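PDB 4EIV: deoxyribose-phosphate aldolase from Toxoplasma gondii, which belongs to the aldolase family of its name and folds as a closed barrel of eight parallel strands wrapped by helices. Local coordinates for residues Trp123-Met126 with Asn127-Val130; His193-Met196 with Phe197-His200. All coordinates share one frame; numbering follows the deposited sequence. Where two conformers were deposited one is given.

Interaction 1 of 2, residues Trp123-Met126 with Asn127-Val130; sequences WRRM and NENV
Arg125 and Glu128, with Met126 and Val130 a little further on, make local contacts round the short helix 124-128 of an alpha/beta barrel, in the connection between strand 116-120 and helix 130-148. The backbone evidence is a set of bonds of short span. Asn127 N donates to Arg124 O at 3.0 Å, three residues back, and Glu128 N reaches Arg125 O in the same way at 3.2 Å. Arg125 O also accepts from Asn129 N at 3.1 Å, this time almost straight (178°), so two amides grip one oxygen as the turn ends. Asn129 then begins the next helix as its N-cap, with OD1 accepting from Asp132 N.

Arg125 and Glu128 run side by side on the outer surface. In the conformer of Glu128 described here, one of two modelled, OE2 of Glu128 approaches the edge of the Arg125 guanidinium, slightly out of its plane, and forms a salt bridge with Arg125 NH2 at 3.0 Å; the guanidinium and carboxylate planes are 52° apart. Arg125 NE has a second carboxylate partner in Asp122, so the guanidinium is held by two acids.

Trp123 is buried and meets the Asn127 amide obliquely, CZ3 lying 4.2 Å from ND2; the amide oxygen of Asn127 is bound by Gln163. Arg124 lies along one side of the indole, its CG over one face near the rim and its guanidinium set above the edge atom CZ2 of Trp123; the guanidinium also forms a salt bridge with Glu94.

Inward, Met126 packs among Ile137, Ile167 and Arg170. Its chain, bent at chi2 (-62°) and again at chi3, swings the end of the side chain round to Val130, so that methyl CE of Met126 comes to rest 4.2 Å from Val130 CG1.

Interaction 2 of 2, residues His193-Met196 with Phe197-His200; sequences HATM and FTVH
Thr195 and Thr198 exchange a reciprocal pair of side-chain-to-backbone hydrogen bonds where the loop after strand 182-184 enters helix 196-210. Thr198 N donates to Thr195 OG1 at 3.1 Å with an angle of 168°, and in return Thr195 N donates to Thr198 OG1, also at 3.1 Å and 174°. Both bonds are close to linear. Each hydroxyl sits between its own backbone N and carbonyl carbon, with chi1 near +60° in both residues, and this rotation turns the two oxygens toward the opposing amides while the CG2 methyls take the other branch. The oxygen of Thr198 has a further partner in water 2, at 2.8 Å, which also makes a weak bond to His193 O.

The regular helical bonding starts at the same residues. Val199 N donates to Thr195 O at 2.9 Å, and His200 N to Met196 O at an equal 2.9 Å. Met196 O takes a second donor, Gln252 NE2 of helix 243-257, which ties the first turn to the neighbouring helix.

Apolar contacts flank the polar ones. The methyl of Ala194, the residue before the cap, lies 4.2 Å from Val199 CG2, and both side chains rest on Ile236 of strand 233-237. On the flank next to helix 165-178, CB of Phe197 is 3.6 Å from Thr195 OG1, which stands near the plane of the phenyl ring at its edge, and Phe197 and Thr198 both touch Ile168.

Two mutually bonded residues at the N-cap and three positions later form a capping box, and the Ala194-Val199 contact spans the positions of a hydrophobic staple, the pairing that often accompanies such a box at a helix N-terminus.

In the fold
Interaction 1 comes first along the chain, between the fourth and fifth barrel strands, 116-120 and 152-156; interaction 2 follows between the sixth and seventh, 182-184 and 233-237. Their centres lie 19 Å apart, and their nearest atoms, about 12 Å apart, do not touch. What they share is helix 165-178: residues of interaction 1 pack on its Ile167, and residues of interaction 2 on the adjoining Ile168. Interaction 1 is the more peripheral, its centre 22 Å from that of the chain against 14 Å for interaction 2. Both lie in strand-to-helix connections, and each includes an N-cap residue, Asn129 before helix 130-148 and Thr195 before helix 196-210.

Interaction 1 of 2, residues Trp123-Met126 with Asn127-Val130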
loop_
_atom_site.group_PDB
_atom_site.type_symbol
_atom_site.label_atom_id
_atom_site.label_comp_id
_atom_site.label_asym_id
_atom_site.label_seq_id
_atom_site.Cartn_x
_atom_site.Cartn_y
_atom_site.Cartn_z
ATOM N N TRP A 123 -8.766 -31.133 7.451
ATOM C CA TRP A 123 -7.320 -31.180 7.666
ATOM C C TRP A 123 -6.877 -32.517 8.266
ATOM O O TRP A 123 -5.761 -32.969 8.031
ATOM C CB TRP A 123 -6.872 -30.005 8.560
ATOM C CG TRP A 123 -7.645 -29.898 9.835
ATOM C CD1 TRP A 123 -8.800 -29.148 10.079
ATOM C CD2 TRP A 123 -7.326 -30.534 11.054
ATOM N NE1 TRP A 123 -9.196 -29.318 11.354
ATOM C CE2 TRP A 123 -8.309 -30.153 11.993
ATOM C CE3 TRP A 123 -6.323 -31.410 11.442
ATOM C CZ2 TRP A 123 -8.305 -30.616 13.292
ATOM C CZ3 TRP A 123 -6.297 -31.857 12.755
ATOM C CH2 TRP A 123 -7.292 -31.471 13.655
ATOM N N ARG A 124 -7.779 -33.175 8.988
ATOM C CA ARG A 124 -7.427 -34.460 9.594
ATOM C C ARG A 124 -7.062 -35.499 8.550
ATOM O O ARG A 124 -6.229 -36.392 8.787
ATOM C CB ARG A 124 -8.584 -34.968 10.457
ATOM C CG ARG A 124 -8.755 -34.217 11.749
ATOM C CD ARG A 124 -9.950 -34.753 12.533
ATOM N NE ARG A 124 -10.121 -34.056 13.786
ATOM C CZ ARG A 124 -10.755 -32.902 13.949
ATOM N NH1 ARG A 124 -11.338 -32.301 12.916
ATOM N NH2 ARG A 124 -10.818 -32.371 15.166
ATOM N N ARG A 125 -7.680 -35.412 7.373
ATOM C CA ARG A 125 -7.435 -36.406 6.349
ATOM C C ARG A 125 -5.988 -36.479 5.895
ATOM O O ARG A 125 -5.496 -37.538 5.516
ATOM C CB ARG A 125 -8.345 -36.145 5.161
ATOM C CG ARG A 125 -9.834 -36.219 5.456
ATOM C CD ARG A 125 -10.298 -37.632 5.705
ATOM N NE ARG A 125 -11.731 -37.667 5.988
ATOM C CZ ARG A 125 -12.436 -38.788 6.065
ATOM N NH1 ARG A 125 -13.738 -38.755 6.321
ATOM N NH2 ARG A 125 -11.834 -39.948 5.860
ATOM N N MET A 126 -5.298 -35.346 5.961
ATOM C CA MET A 126 -3.882 -35.282 5.599
ATOM C C MET A 126 -3.006 -36.133 6.519
ATOM O O MET A 126 -1.933 -36.607 6.114
ATOM C CB MET A 126 -3.401 -33.829 5.636
ATOM C CG MET A 126 -4.119 -32.896 4.684
ATOM S SD MET A 126 -3.936 -33.292 2.936
ATOM C CE MET A 126 -2.209 -32.883 2.781
ATOM N N ASN A 127 -3.450 -36.329 7.751
ATOM C CA ASN A 127 -2.712 -37.147 8.697
ATOM C C ASN A 127 -2.849 -38.643 8.412
ATOM O O ASN A 127 -1.949 -39.421 8.749
ATOM C CB ASN A 127 -3.206 -36.909 10.132
ATOM C CG ASN A 127 -3.007 -35.485 10.614
ATOM O OD1 ASN A 127 -2.074 -34.790 10.208
ATOM N ND2 ASN A 127 -3.889 -35.049 11.533
ATOM N N GLU A 128 -3.967 -39.067 7.825
ATOM C CA GLU A 128 -4.167 -40.501 7.571
ATOM C C GLU A 128 -3.636 -40.951 6.202
ATOM O O GLU A 128 -3.052 -42.032 6.100
ATOM C CB GLU A 128 -5.630 -40.933 7.788
ATOM C CG GLU A 128 -6.636 -40.490 6.750
ATOM C CD GLU A 128 -8.004 -41.164 6.923
ATOM O OE1 GLU A 128 -8.110 -42.109 7.742
ATOM O OE2 GLU A 128 -8.971 -40.760 6.229
ATOM N N ASN A 129 -3.843 -40.151 5.160
ATOM C CA ASN A 129 -3.322 -40.494 3.823
ATOM C C ASN A 129 -3.223 -39.198 3.034
ATOM O O ASN A 129 -4.231 -38.514 2.824
ATOM C CB ASN A 129 -4.203 -41.539 3.132
ATOM C CG ASN A 129 -3.658 -41.957 1.768
ATOM O OD1 ASN A 129 -3.621 -41.146 0.835
ATOM N ND2 ASN A 129 -3.228 -43.222 1.646
ATOM N N VAL A 130 -1.997 -38.826 2.667
ATOM C CA VAL A 130 -1.766 -37.548 2.005
ATOM C C VAL A 130 -2.476 -37.420 0.661
ATOM O O VAL A 130 -3.130 -36.402 0.434
ATOM C CB VAL A 130 -0.251 -37.221 1.898
ATOM C CG1 VAL A 130 -0.032 -35.985 1.078
ATOM C CG2 VAL A 130 0.353 -37.068 3.296
HETATM O O HOH W 1 0.313 -38.050 6.704
#

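Interaction 2 of 2, residues His193-Met196 with Phe197-His200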
loop_
_atom_site.group_PDB
_atom_site.type_symbol
_atom_site.label_atom_id
_atom_site.label_comp_id
_atom_site.label_asym_id
_atom_site.label_seq_id
_atom_site.Cartn_x
_atom_site.Cartn_y
_atom_site.Cartn_z
ATOM N N HIS A 193 -2.116 -20.987 15.435
ATOM C CA HIS A 193 -2.412 -19.999 14.412
ATOM C C HIS A 193 -1.196 -19.814 13.536
ATOM O O HIS A 193 -0.284 -20.644 13.538
ATOM C CB HIS A 193 -2.809 -18.702 15.121
ATOM C CG HIS A 193 -3.930 -18.900 16.089
ATOM N ND1 HIS A 193 -5.246 -18.940 15.688
ATOM C CD2 HIS A 193 -3.931 -19.128 17.423
ATOM C CE1 HIS A 193 -6.015 -19.164 16.739
ATOM N NE2 HIS A 193 -5.244 -19.284 17.807
ATOM N N ALA A 194 -1.147 -18.725 12.786
ATOM C CA ALA A 194 -0.026 -18.499 11.902
ATOM C C ALA A 194 1.278 -18.436 12.655
ATOM O O ALA A 194 1.359 -17.890 13.757
ATOM C CB ALA A 194 -0.198 -17.188 11.118
ATOM N N THR A 195 2.315 -18.985 12.028
ATOM C CA THR A 195 3.683 -18.809 12.526
ATOM C C THR A 195 4.549 -18.386 11.344
ATOM O O THR A 195 4.149 -18.508 10.181
ATOM C CB THR A 195 4.287 -20.081 13.096
ATOM O OG1 THR A 195 4.293 -21.081 12.082
ATOM C CG2 THR A 195 3.529 -20.576 14.347
ATOM N N MET A 196 5.728 -17.871 11.651
ATOM C CA MET A 196 6.690 -17.531 10.610
ATOM C C MET A 196 6.894 -18.753 9.694
ATOM O O MET A 196 6.914 -18.649 8.466
ATOM C CB MET A 196 7.983 -17.085 11.287
ATOM C CG MET A 196 9.097 -16.675 10.378
ATOM S SD MET A 196 10.477 -16.093 11.380
ATOM C CE MET A 196 11.706 -15.897 10.081
ATOM N N PHE A 197 7.005 -19.925 10.304
ATOM C CA PHE A 197 7.209 -21.179 9.575
ATOM C C PHE A 197 6.085 -21.451 8.602
ATOM O O PHE A 197 6.345 -21.695 7.433
ATOM C CB PHE A 197 7.367 -22.332 10.596
ATOM C CG PHE A 197 7.426 -23.701 9.983
ATOM C CD1 PHE A 197 8.557 -24.144 9.346
ATOM C CD2 PHE A 197 6.333 -24.542 10.055
ATOM C CE1 PHE A 197 8.609 -25.420 8.782
ATOM C CE2 PHE A 197 6.380 -25.817 9.512
ATOM C CZ PHE A 197 7.510 -26.241 8.866
ATOM N N THR A 198 4.839 -21.399 9.067
ATOM C CA THR A 198 3.741 -21.700 8.142
ATOM C C THR A 198 3.564 -20.630 7.081
ATOM O O THR A 198 3.199 -20.939 5.941
ATOM C CB THR A 198 2.410 -21.998 8.871
ATOM O OG1 THR A 198 1.900 -20.847 9.561
ATOM C CG2 THR A 198 2.561 -23.156 9.816
ATOM N N VAL A 199 3.768 -19.365 7.429
ATOM C CA VAL A 199 3.651 -18.312 6.415
ATOM C C VAL A 199 4.727 -18.502 5.330
ATOM O O VAL A 199 4.474 -18.256 4.149
ATOM C CB VAL A 199 3.702 -16.897 7.060
ATOM C CG1 VAL A 199 3.866 -15.789 5.990
ATOM C CG2 VAL A 199 2.462 -16.667 7.902
ATOM N N HIS A 200 5.929 -18.904 5.724
ATOM C CA HIS A 200 6.988 -19.163 4.753
ATOM C C HIS A 200 6.603 -20.290 3.773
ATOM O O HIS A 200 6.724 -20.141 2.554
ATOM C CB HIS A 200 8.294 -19.478 5.511
ATOM C CG HIS A 200 9.452 -19.791 4.624
ATOM N ND1 HIS A 200 10.077 -21.016 4.616
ATOM C CD2 HIS A 200 10.063 -19.049 3.674
ATOM C CE1 HIS A 200 11.056 -20.999 3.731
ATOM N NE2 HIS A 200 11.071 -19.817 3.146
HETATM O O HOH W 2 -0.712 -21.698 10.274
#